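Local atomic coordinates of ultraspiracle (Drosophila melanogaster, PDB entry 1HG4), a protein that probably acts as a nuclear hormone receptor and transcription factor, its ligand-binding domain here holding a phospholipid and locked in an inactive conformation. Residues C25-V35 with C53-Q62; V97-L105 with Q131-Q139. One frame throughout, in Å; residues are numbered along the deposited sequence.

Contact 1. Residues C25-V35 with C53-Q62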
loop_
_atom_site.group_PDB
_atom_site.type_symbol
_atom_site.label_atom_id
_atom_site.label_comp_id
_atom_site.label_asym_id
_atom_site.label_seq_id
_atom_site.Cartn_x
_atom_site.Cartn_y
_atom_site.Cartn_z
ATOM N N CYS A 25 7.499 -19.085 -28.179
ATOM C CA CYS A 25 7.957 -17.939 -28.952
ATOM C C CYS A 25 8.811 -18.330 -30.154
ATOM O O CYS A 25 9.114 -17.501 -31.008
ATOM C CB CYS A 25 8.724 -16.980 -28.041
ATOM S SG CYS A 25 7.675 -16.273 -26.748
ATOM N N GLY A 26 9.178 -19.601 -30.226
ATOM C CA GLY A 26 10.009 -20.052 -31.323
ATOM C C GLY A 26 11.328 -19.294 -31.395
ATOM O O GLY A 26 12.097 -19.245 -30.418
ATOM N N ASP A 27 11.570 -18.689 -32.555
ATOM C CA ASP A 27 12.789 -17.927 -32.799
ATOM C C ASP A 27 12.615 -16.404 -32.747
ATOM O O ASP A 27 13.549 -15.663 -33.057
ATOM C CB ASP A 27 13.384 -18.327 -34.152
ATOM C CG ASP A 27 13.993 -19.708 -34.125
ATOM O OD1 ASP A 27 14.859 -19.951 -33.254
ATOM O OD2 ASP A 27 13.614 -20.548 -34.971
ATOM N N ARG A 28 11.428 -15.938 -32.365
ATOM C CA ARG A 28 11.178 -14.500 -32.278
ATOM C C ARG A 28 12.157 -13.876 -31.276
ATOM O O ARG A 28 12.518 -14.493 -30.274
ATOM C CB ARG A 28 9.724 -14.245 -31.855
ATOM C CG ARG A 28 8.700 -14.541 -32.942
ATOM C CD ARG A 28 7.403 -15.091 -32.352
ATOM N NE ARG A 28 6.340 -15.253 -33.345
ATOM C CZ ARG A 28 5.688 -14.240 -33.913
ATOM N NH1 ARG A 28 5.991 -12.988 -33.584
ATOM N NH2 ARG A 28 4.726 -14.473 -34.801
ATOM N N ALA A 29 12.580 -12.649 -31.544
ATOM C CA ALA A 29 13.537 -11.992 -30.676
ATOM C C ALA A 29 13.384 -10.491 -30.644
ATOM O O ALA A 29 12.939 -9.873 -31.610
ATOM C CB ALA A 29 14.960 -12.342 -31.126
ATOM N N LEU A 30 13.754 -9.914 -29.508
ATOM C CA LEU A 30 13.733 -8.468 -29.299
ATOM C C LEU A 30 15.201 -8.104 -29.558
ATOM O O LEU A 30 16.084 -8.403 -28.743
ATOM C CB LEU A 30 13.332 -8.156 -27.844
ATOM C CG LEU A 30 13.222 -6.738 -27.291
ATOM C CD1 LEU A 30 13.898 -5.747 -28.209
ATOM C CD2 LEU A 30 11.765 -6.382 -27.111
ATOM N N THR A 31 15.471 -7.479 -30.697
ATOM C CA THR A 31 16.844 -7.137 -31.046
ATOM C C THR A 31 17.375 -5.874 -30.350
ATOM O O THR A 31 17.343 -4.779 -30.913
ATOM C CB THR A 31 16.991 -6.972 -32.573
ATOM O OG1 THR A 31 16.173 -5.882 -33.008
ATOM C CG2 THR A 31 16.535 -8.229 -33.294
ATOM N N PHE A 32 17.860 -6.033 -29.122
ATOM C CA PHE A 32 18.421 -4.921 -28.381
ATOM C C PHE A 32 19.956 -4.962 -28.487
ATOM O O PHE A 32 20.616 -3.927 -28.622
ATOM C CB PHE A 32 18.004 -4.995 -26.909
ATOM C CG PHE A 32 18.506 -3.839 -26.082
ATOM C CD1 PHE A 32 18.313 -2.536 -26.507
ATOM C CD2 PHE A 32 19.170 -4.057 -24.891
ATOM C CE1 PHE A 32 18.783 -1.462 -25.751
ATOM C CE2 PHE A 32 19.644 -2.992 -24.128
ATOM C CZ PHE A 32 19.453 -1.695 -24.557
ATOM N N LEU A 33 20.519 -6.163 -28.408
ATOM C CA LEU A 33 21.957 -6.321 -28.504
ATOM C C LEU A 33 22.329 -6.639 -29.937
ATOM O O LEU A 33 21.556 -7.251 -30.673
ATOM C CB LEU A 33 22.444 -7.454 -27.596
ATOM C CG LEU A 33 22.546 -7.209 -26.088
ATOM C CD1 LEU A 33 21.238 -6.732 -25.552
ATOM C CD2 LEU A 33 22.954 -8.488 -25.397
ATOM N N ARG A 34 23.520 -6.207 -30.324
ATOM C CA ARG A 34 24.050 -6.445 -31.654
ATOM C C ARG A 34 25.361 -5.691 -31.789
ATOM O O ARG A 34 25.569 -4.648 -31.158
ATOM C CB ARG A 34 23.070 -5.986 -32.738
ATOM C CG ARG A 34 22.621 -4.567 -32.585
ATOM C CD ARG A 34 22.267 -3.978 -33.927
ATOM N NE ARG A 34 21.819 -2.595 -33.773
ATOM C CZ ARG A 34 20.553 -2.233 -33.583
ATOM N NH1 ARG A 34 19.594 -3.156 -33.533
ATOM N NH2 ARG A 34 20.255 -0.944 -33.438
ATOM N N VAL A 35 26.254 -6.230 -32.606
ATOM C CA VAL A 35 27.554 -5.612 -32.798
ATOM C C VAL A 35 27.522 -4.746 -34.046
ATOM O O VAL A 35 27.177 -5.215 -35.124
ATOM C CB VAL A 35 28.680 -6.704 -32.860
ATOM C CG1 VAL A 35 28.171 -7.948 -33.548
ATOM C CG2 VAL A 35 29.904 -6.178 -33.578
ATOM N N CYS A 53 24.591 -12.284 -28.750
ATOM C CA CYS A 53 23.547 -11.276 -28.894
ATOM C C CYS A 53 22.222 -11.920 -29.296
ATOM O O CYS A 53 21.178 -11.609 -28.732
ATOM C CB CYS A 53 23.949 -10.226 -29.944
ATOM S SG CYS A 53 25.239 -9.023 -29.465
ATOM N N GLN A 54 22.261 -12.825 -30.263
ATOM C CA GLN A 54 21.039 -13.488 -30.707
ATOM C C GLN A 54 20.374 -14.280 -29.583
ATOM O O GLN A 54 19.149 -14.298 -29.475
ATOM C CB GLN A 54 21.332 -14.414 -31.893
ATOM C CG GLN A 54 20.130 -14.595 -32.818
ATOM C CD GLN A 54 20.434 -15.458 -34.037
ATOM O OE1 GLN A 54 21.480 -15.307 -34.687
ATOM N NE2 GLN A 54 19.508 -16.362 -34.363
ATOM N N VAL A 55 21.180 -14.939 -28.755
ATOM C CA VAL A 55 20.656 -15.703 -27.626
ATOM C C VAL A 55 19.907 -14.779 -26.658
ATOM O O VAL A 55 18.751 -15.029 -26.308
ATOM C CB VAL A 55 21.790 -16.412 -26.856
ATOM C CG1 VAL A 55 21.290 -16.870 -25.488
ATOM C CG2 VAL A 55 22.287 -17.617 -27.650
ATOM N N VAL A 56 20.564 -13.702 -26.238
ATOM C CA VAL A 56 19.951 -12.760 -25.324
ATOM C C VAL A 56 18.709 -12.104 -25.921
ATOM O O VAL A 56 17.715 -11.939 -25.220
ATOM C CB VAL A 56 20.960 -11.674 -24.905
ATOM C CG1 VAL A 56 20.319 -10.692 -23.952
ATOM C CG2 VAL A 56 22.153 -12.321 -24.237
ATOM N N ASN A 57 18.750 -11.740 -27.206
ATOM C CA ASN A 57 17.592 -11.100 -27.830
ATOM C C ASN A 57 16.364 -12.015 -27.848
ATOM O O ASN A 57 15.231 -11.535 -27.814
ATOM C CB ASN A 57 17.916 -10.628 -29.262
ATOM C CG ASN A 57 18.891 -9.438 -29.296
ATOM O OD1 ASN A 57 18.906 -8.604 -28.404
ATOM N ND2 ASN A 57 19.696 -9.364 -30.352
ATOM N N LYS A 58 16.590 -13.328 -27.901
ATOM C CA LYS A 58 15.485 -14.283 -27.889
ATOM C C LYS A 58 14.932 -14.421 -26.465
ATOM O O LYS A 58 13.725 -14.541 -26.259
ATOM C CB LYS A 58 15.935 -15.652 -28.407
ATOM C CG LYS A 58 16.261 -15.664 -29.890
ATOM C CD LYS A 58 16.562 -17.069 -30.417
ATOM C CE LYS A 58 16.912 -17.009 -31.910
ATOM N NZ LYS A 58 17.146 -18.353 -32.539
ATOM N N GLN A 59 15.820 -14.393 -25.480
ATOM C CA GLN A 59 15.388 -14.495 -24.096
ATOM C C GLN A 59 14.635 -13.235 -23.694
ATOM O O GLN A 59 13.741 -13.286 -22.845
ATOM C CB GLN A 59 16.592 -14.725 -23.177
ATOM C CG GLN A 59 17.268 -16.074 -23.422
ATOM C CD GLN A 59 18.355 -16.383 -22.420
ATOM O OE1 GLN A 59 18.696 -15.553 -21.568
ATOM N NE2 GLN A 59 18.914 -17.583 -22.515
ATOM N N LEU A 60 14.989 -12.109 -24.317
ATOM C CA LEU A 60 14.322 -10.845 -24.036
ATOM C C LEU A 60 12.886 -10.902 -24.548
ATOM O O LEU A 60 11.951 -10.493 -23.854
ATOM C CB LEU A 60 15.056 -9.681 -24.698
ATOM C CG LEU A 60 16.126 -8.965 -23.878
ATOM C CD1 LEU A 60 16.801 -7.909 -24.748
ATOM C CD2 LEU A 60 15.488 -8.314 -22.646
ATOM N N PHE A 61 12.722 -11.406 -25.768
ATOM C CA PHE A 61 11.398 -11.529 -26.365
ATOM C C PHE A 61 10.532 -12.387 -25.453
ATOM O O PHE A 61 9.397 -12.038 -25.143
ATOM C CB PHE A 61 11.478 -12.192 -27.746
ATOM C CG PHE A 61 10.169 -12.203 -28.483
ATOM C CD1 PHE A 61 9.269 -13.251 -28.311
ATOM C CD2 PHE A 61 9.810 -11.139 -29.313
ATOM C CE1 PHE A 61 8.025 -13.237 -28.958
ATOM C CE2 PHE A 61 8.565 -11.118 -29.964
ATOM C CZ PHE A 61 7.676 -12.168 -29.785
ATOM N N GLN A 62 11.088 -13.521 -25.044
ATOM C CA GLN A 62 10.394 -14.457 -24.180
ATOM C C GLN A 62 10.014 -13.818 -22.857
ATOM O O GLN A 62 8.918 -14.053 -22.338
ATOM C CB GLN A 62 11.273 -15.691 -23.952
ATOM C CG GLN A 62 11.350 -16.604 -25.170
ATOM C CD GLN A 62 12.561 -17.520 -25.149
ATOM O OE1 GLN A 62 12.888 -18.122 -24.127
ATOM N NE2 GLN A 62 13.228 -17.640 -26.296
HETATM O O HOH W 1 12.521 -16.760 -29.050
#

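Contact 2. Residues V97-L105 with Q131-Q139. With LPP (2-(hexadecanoyloxy)-1-[(phosphonooxy)methyl]ethyl hexadecanoate), chain G.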
loop_
_atom_site.group_PDB
_atom_site.type_symbol
_atom_site.label_atom_id
_atom_site.label_comp_id
_atom_site.label_asym_id
_atom_site.label_seq_id
_atom_site.Cartn_x
_atom_site.Cartn_y
_atom_site.Cartn_z
ATOM N N VAL A 97 20.694 -17.807 -15.846
ATOM C CA VAL A 97 22.003 -18.391 -16.122
ATOM C C VAL A 97 22.548 -19.006 -14.837
ATOM O O VAL A 97 23.213 -20.035 -14.877
ATOM C CB VAL A 97 23.047 -17.369 -16.682
ATOM C CG1 VAL A 97 22.419 -16.516 -17.742
ATOM C CG2 VAL A 97 23.613 -16.519 -15.580
ATOM N N ALA A 98 22.251 -18.392 -13.696
ATOM C CA ALA A 98 22.728 -18.935 -12.426
ATOM C C ALA A 98 22.179 -20.353 -12.220
ATOM O O ALA A 98 22.917 -21.255 -11.814
ATOM C CB ALA A 98 22.314 -18.028 -11.260
ATOM N N TRP A 99 20.893 -20.531 -12.519
ATOM C CA TRP A 99 20.189 -21.802 -12.386
ATOM C C TRP A 99 20.659 -22.876 -13.381
ATOM O O TRP A 99 20.783 -24.045 -13.013
ATOM C CB TRP A 99 18.680 -21.559 -12.552
ATOM C CG TRP A 99 17.826 -22.811 -12.557
ATOM C CD1 TRP A 99 17.311 -23.447 -13.652
ATOM C CD2 TRP A 99 17.416 -23.579 -11.419
ATOM N NE1 TRP A 99 16.602 -24.564 -13.270
ATOM C CE2 TRP A 99 16.651 -24.672 -11.906
ATOM C CE3 TRP A 99 17.622 -23.459 -10.041
ATOM C CZ2 TRP A 99 16.093 -25.637 -11.058
ATOM C CZ3 TRP A 99 17.064 -24.433 -9.192
ATOM C CH2 TRP A 99 16.312 -25.499 -9.709
ATOM N N CYS A 100 20.903 -22.489 -14.635
ATOM C CA CYS A 100 21.374 -23.435 -15.652
ATOM C C CYS A 100 22.806 -23.834 -15.384
ATOM O O CYS A 100 23.253 -24.872 -15.843
ATOM C CB CYS A 100 21.346 -22.832 -17.062
ATOM S SG CYS A 100 19.730 -22.603 -17.772
ATOM N N SER A 101 23.534 -22.996 -14.658
ATOM C CA SER A 101 24.932 -23.283 -14.373
ATOM C C SER A 101 25.126 -24.119 -13.099
ATOM O O SER A 101 26.238 -24.220 -12.557
ATOM C CB SER A 101 25.708 -21.967 -14.303
ATOM O OG SER A 101 25.523 -21.230 -15.505
ATOM N N ILE A 102 24.039 -24.725 -12.627
ATOM C CA ILE A 102 24.104 -25.560 -11.432
ATOM C C ILE A 102 24.409 -27.002 -11.848
ATOM O O ILE A 102 24.898 -27.802 -11.039
ATOM C CB ILE A 102 22.765 -25.521 -10.630
ATOM C CG1 ILE A 102 22.553 -24.123 -10.049
ATOM C CG2 ILE A 102 22.797 -26.537 -9.488
ATOM C CD1 ILE A 102 21.321 -23.988 -9.209
ATOM N N VAL A 103 24.134 -27.315 -13.116
ATOM C CA VAL A 103 24.363 -28.652 -13.660
ATOM C C VAL A 103 25.822 -29.079 -13.681
ATOM O O VAL A 103 26.138 -30.226 -13.366
ATOM C CB VAL A 103 23.797 -28.771 -15.089
ATOM C CG1 VAL A 103 24.509 -29.871 -15.843
ATOM C CG2 VAL A 103 22.295 -29.068 -15.026
ATOM N N SER A 104 26.717 -28.171 -14.045
ATOM C CA SER A 104 28.128 -28.521 -14.109
ATOM C C SER A 104 28.988 -27.945 -12.993
ATOM O O SER A 104 30.129 -27.551 -13.235
ATOM C CB SER A 104 28.715 -28.107 -15.463
ATOM O OG SER A 104 28.674 -26.700 -15.640
ATOM N N LEU A 105 28.448 -27.894 -11.778
ATOM C CA LEU A 105 29.208 -27.392 -10.640
ATOM C C LEU A 105 30.069 -28.513 -10.045
ATOM O O LEU A 105 29.593 -29.343 -9.262
ATOM C CB LEU A 105 28.271 -26.824 -9.563
ATOM C CG LEU A 105 27.917 -25.332 -9.675
ATOM C CD1 LEU A 105 26.886 -24.965 -8.626
ATOM C CD2 LEU A 105 29.177 -24.485 -9.486
ATOM N N GLN A 131 36.637 -23.730 -7.920
ATOM C CA GLN A 131 36.270 -22.606 -8.778
ATOM C C GLN A 131 35.647 -23.066 -10.090
ATOM O O GLN A 131 36.357 -23.549 -10.976
ATOM C CB GLN A 131 37.499 -21.744 -9.096
ATOM C CG GLN A 131 37.188 -20.578 -10.024
ATOM C CD GLN A 131 38.372 -19.664 -10.243
ATOM O OE1 GLN A 131 39.354 -20.041 -10.884
ATOM N NE2 GLN A 131 38.289 -18.446 -9.703
ATOM N N PRO A 132 34.314 -22.908 -10.236
ATOM C CA PRO A 132 33.566 -23.302 -11.441
ATOM C C PRO A 132 34.185 -22.848 -12.773
ATOM O O PRO A 132 34.764 -21.766 -12.876
ATOM C CB PRO A 132 32.163 -22.729 -11.191
ATOM C CG PRO A 132 32.362 -21.701 -10.099
ATOM C CD PRO A 132 33.403 -22.332 -9.232
ATOM N N GLN A 133 34.041 -23.691 -13.788
ATOM C CA GLN A 133 34.618 -23.422 -15.095
ATOM C C GLN A 133 33.617 -23.225 -16.233
ATOM O O GLN A 133 34.003 -22.859 -17.344
ATOM C CB GLN A 133 35.575 -24.564 -15.457
ATOM N N GLN A 134 32.339 -23.470 -15.963
ATOM C CA GLN A 134 31.317 -23.332 -16.989
ATOM C C GLN A 134 30.107 -22.494 -16.604
ATOM O O GLN A 134 29.542 -22.658 -15.530
ATOM C CB GLN A 134 30.812 -24.701 -17.423
ATOM C CG GLN A 134 31.661 -25.406 -18.439
ATOM C CD GLN A 134 30.830 -26.365 -19.270
ATOM O OE1 GLN A 134 30.155 -25.966 -20.223
ATOM N NE2 GLN A 134 30.853 -27.627 -18.899
ATOM N N LEU A 135 29.702 -21.611 -17.512
ATOM C CA LEU A 135 28.552 -20.747 -17.300
ATOM C C LEU A 135 27.577 -21.023 -18.433
ATOM O O LEU A 135 27.906 -20.823 -19.600
ATOM C CB LEU A 135 28.989 -19.279 -17.322
ATOM C CG LEU A 135 27.987 -18.190 -16.944
ATOM C CD1 LEU A 135 27.522 -18.392 -15.522
ATOM C CD2 LEU A 135 28.650 -16.836 -17.054
ATOM N N PHE A 136 26.382 -21.494 -18.088
ATOM C CA PHE A 136 25.360 -21.798 -19.086
ATOM C C PHE A 136 24.335 -20.683 -19.267
ATOM O O PHE A 136 23.895 -20.068 -18.299
ATOM C CB PHE A 136 24.600 -23.075 -18.720
ATOM C CG PHE A 136 25.394 -24.337 -18.887
ATOM C CD1 PHE A 136 26.411 -24.659 -18.004
ATOM C CD2 PHE A 136 25.110 -25.211 -19.930
ATOM C CE1 PHE A 136 27.137 -25.834 -18.160
ATOM C CE2 PHE A 136 25.830 -26.388 -20.096
ATOM C CZ PHE A 136 26.844 -26.701 -19.211
ATOM N N LEU A 137 23.953 -20.439 -20.517
ATOM C CA LEU A 137 22.951 -19.434 -20.837
ATOM C C LEU A 137 21.663 -20.177 -21.158
ATOM O O LEU A 137 20.561 -19.647 -21.003
ATOM C CB LEU A 137 23.379 -18.600 -22.050
ATOM C CG LEU A 137 24.262 -17.372 -21.802
ATOM C CD1 LEU A 137 25.610 -17.784 -21.259
ATOM C CD2 LEU A 137 24.420 -16.608 -23.094
ATOM N N ASN A 138 21.835 -21.418 -21.607
ATOM C CA ASN A 138 20.751 -22.325 -21.995
ATOM C C ASN A 138 21.191 -23.683 -21.499
ATOM O O ASN A 138 22.049 -23.787 -20.629
ATOM C CB ASN A 138 20.668 -22.454 -23.515
ATOM C CG ASN A 138 20.022 -21.272 -24.176
ATOM O OD1 ASN A 138 20.173 -21.071 -25.380
ATOM N ND2 ASN A 138 19.276 -20.489 -23.403
ATOM N N GLN A 139 20.667 -24.725 -22.139
ATOM C CA GLN A 139 21.056 -26.086 -21.803
ATOM C C GLN A 139 22.102 -26.544 -22.822
ATOM O O GLN A 139 22.824 -27.505 -22.584
ATOM C CB GLN A 139 19.847 -27.023 -21.850
HETATM P P1 LPP G . 41.884 -9.135 -27.519
HETATM O O2 LPP G . 42.577 -10.287 -26.609
HETATM O O3 LPP G . 42.821 -9.029 -28.839
HETATM O O4 LPP G . 41.725 -7.638 -26.672
HETATM O O5 LPP G . 40.449 -9.726 -28.044
HETATM C C6 LPP G . 39.821 -10.688 -27.226
HETATM C C7 LPP G . 38.335 -10.771 -27.557
HETATM C C8 LPP G . 37.839 -12.187 -27.247
HETATM O O9 LPP G . 37.640 -9.852 -26.729
HETATM O O27 LPP G . 36.438 -12.246 -27.322
HETATM C C11 LPP G . 36.788 -9.021 -27.419
HETATM O O10 LPP G . 36.860 -8.740 -28.614
HETATM C C12 LPP G . 35.727 -8.481 -26.470
HETATM C C13 LPP G . 34.484 -9.356 -26.580
HETATM C C14 LPP G . 33.246 -8.560 -26.207
HETATM C C15 LPP G . 32.700 -9.097 -24.903
HETATM C C16 LPP G . 31.185 -9.083 -24.939
HETATM C C17 LPP G . 30.665 -9.927 -23.788
HETATM C C18 LPP G . 29.452 -9.250 -23.180
HETATM C C19 LPP G . 29.778 -8.839 -21.752
HETATM C C20 LPP G . 28.962 -9.693 -20.789
HETATM C C21 LPP G . 28.109 -8.800 -19.887
HETATM C C22 LPP G . 26.813 -8.418 -20.599
HETATM C C23 LPP G . 25.685 -9.336 -20.167
HETATM C C24 LPP G . 24.507 -9.115 -21.108
HETATM C C25 LPP G . 23.323 -9.973 -20.681
HETATM C C26 LPP G . 22.312 -9.128 -19.914
HETATM C C29 LPP G . 35.988 -13.514 -27.186
HETATM O O28 LPP G . 36.638 -14.476 -26.799
HETATM C C30 LPP G . 34.520 -13.544 -27.609
HETATM C C31 LPP G . 33.769 -14.644 -26.853
HETATM C C32 LPP G . 32.756 -14.028 -25.890
HETATM C C33 LPP G . 33.036 -14.522 -24.468
HETATM C C34 LPP G . 31.996 -13.955 -23.513
HETATM C C35 LPP G . 32.151 -14.598 -22.139
HETATM C C36 LPP G . 30.808 -14.620 -21.427
HETATM C C37 LPP G . 30.808 -13.603 -20.292
HETATM C C38 LPP G . 29.972 -14.116 -19.120
HETATM C C39 LPP G . 28.691 -13.299 -18.997
HETATM C C40 LPP G . 27.534 -14.092 -19.588
HETATM C C41 LPP G . 26.216 -13.557 -19.071
HETATM C C42 LPP G . 25.186 -13.688 -20.177
HETATM C C43 LPP G . 23.785 -13.595 -19.590
HETATM C C44 LPP G . 22.750 -13.940 -20.662
#

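Contact 1. Residues C25-V35 with C53-Q62
In the all-helical nuclear receptor ligand-binding fold, the loop that follows helix 11-24 runs back along helix 46-68, and Asn57 on that helix holds residues 30-33, which bend through an inverse gamma turn centred on Thr31, with both side chain and backbone. The carboxamide works as a two-sided clamp on Leu33: OD1 accepts Leu33 N in the carbonyl plane, on a lone pair, while ND2 gives an almost straight bond to Leu33 O (2.8 Å, 177°), with the acceptor lying in the amide plane. A second donor, Phe32 N, reaches OD1 from above the carbonyl plane, where the turn brings it. Asparagine suits this place because its one flat group carries both an acceptor and an N-H donor. The backbone carbonyl of Asn57 is also shared: its O takes Leu30 N (2.8 Å) on one face and Phe61 N, in the helix's own bonding, on the other.

Apolar groups fill in beside these bonds. Leu33 CD2 packs on Val56 CG1 at 3.7 Å, and Val56 also touches the bound lipid. Leu30 CB meets Leu60 CB while its side chain also lies against helix 258-266. Phe61 has CG anti to the backbone N (chi1 -173°), which turns the ring against the start of the loop: Arg28 CB sits over its centre, a CH-pi contact 3.5 Å from the centroid, and Cys25 SG lies at the ring edge.

Just beyond helix 11-24, Gly26 is the first residue to leave helical angles, with positive phi, and lies in a type II' turn from Cys25 to Arg28. A water donates to Gly26 O and Arg28 O and accepts from Gln62 NE2. At the outer margin the extended chain of Lys58 runs alongside Asp27, and its NZ forms a salt bridge with Asp27 OD1 at 2.9 Å, coming from above the carboxylate plane.

Contact 2. Residues V97-L105 with Q131-Q139
Helix 78-100 ends at Cys100; Ser101 is the first residue beyond it to leave helical angles, and the chain passes into a type I turn from Ile102 to Leu105, while strand 134-136, half of the small two-stranded antiparallel sheet of the ligand-binding domain, runs past that helix end. The backbones come closest at Val97 and Leu137, with CA atoms 4.9 Å apart. Ser101 joins the two: its OG, anti to its carbonyl carbon (chi1 -55°), folds back to donate to Val97 O (2.7 Å) and accepts from Phe136 N at 2.7 Å. A serine is short enough to do both. With an alanine in place of Ser101, Phe136 N would probably lose this acceptor and the strand its one hydrogen bond to 97-105.

Phe136 turns towards the helix, its CB against Cys100 CB at 3.7 Å, and Ser104 OG approaches the ring edge near its plane. Farther along, Leu105 CD2 lies beside Pro132 CB. Leu135 projects from the other side of the strand, and its branches divide the work, CD1 reaching Ser101 OG and CD2 the lipid. Together with Val97 and Leu137 it lines the pocket, where branched aliphatic side chains suit an acyl chain: Val97 CG1 packs 3.7 Å from LPP C43.

How the contacts relate
From the N terminus the chain leaves helix 11-24, and contact 1 closes a short loop by laying 25-35 on the following helix, 46-68. Contact 2 opens only later, after the chain has entered helix 78-100, and closes a second loop, whose intervening residues 106-130 are all unmodelled, by bringing strand 134-136 back to the helix end. The two are therefore in series, neither nested nor crossed, with centres about 20 Å apart. They nevertheless touch, because helix 46-68 carries 25-35 on one side and on another presents Val55 and Gln59 to contact 2: Gln59 NE2 probably bonds to Leu137 O, and Val55 packs on Leu137. Around the lipid, Val56 from contact 1 joins Val97, Leu135 and Leu137 from contact 2 as pocket residues.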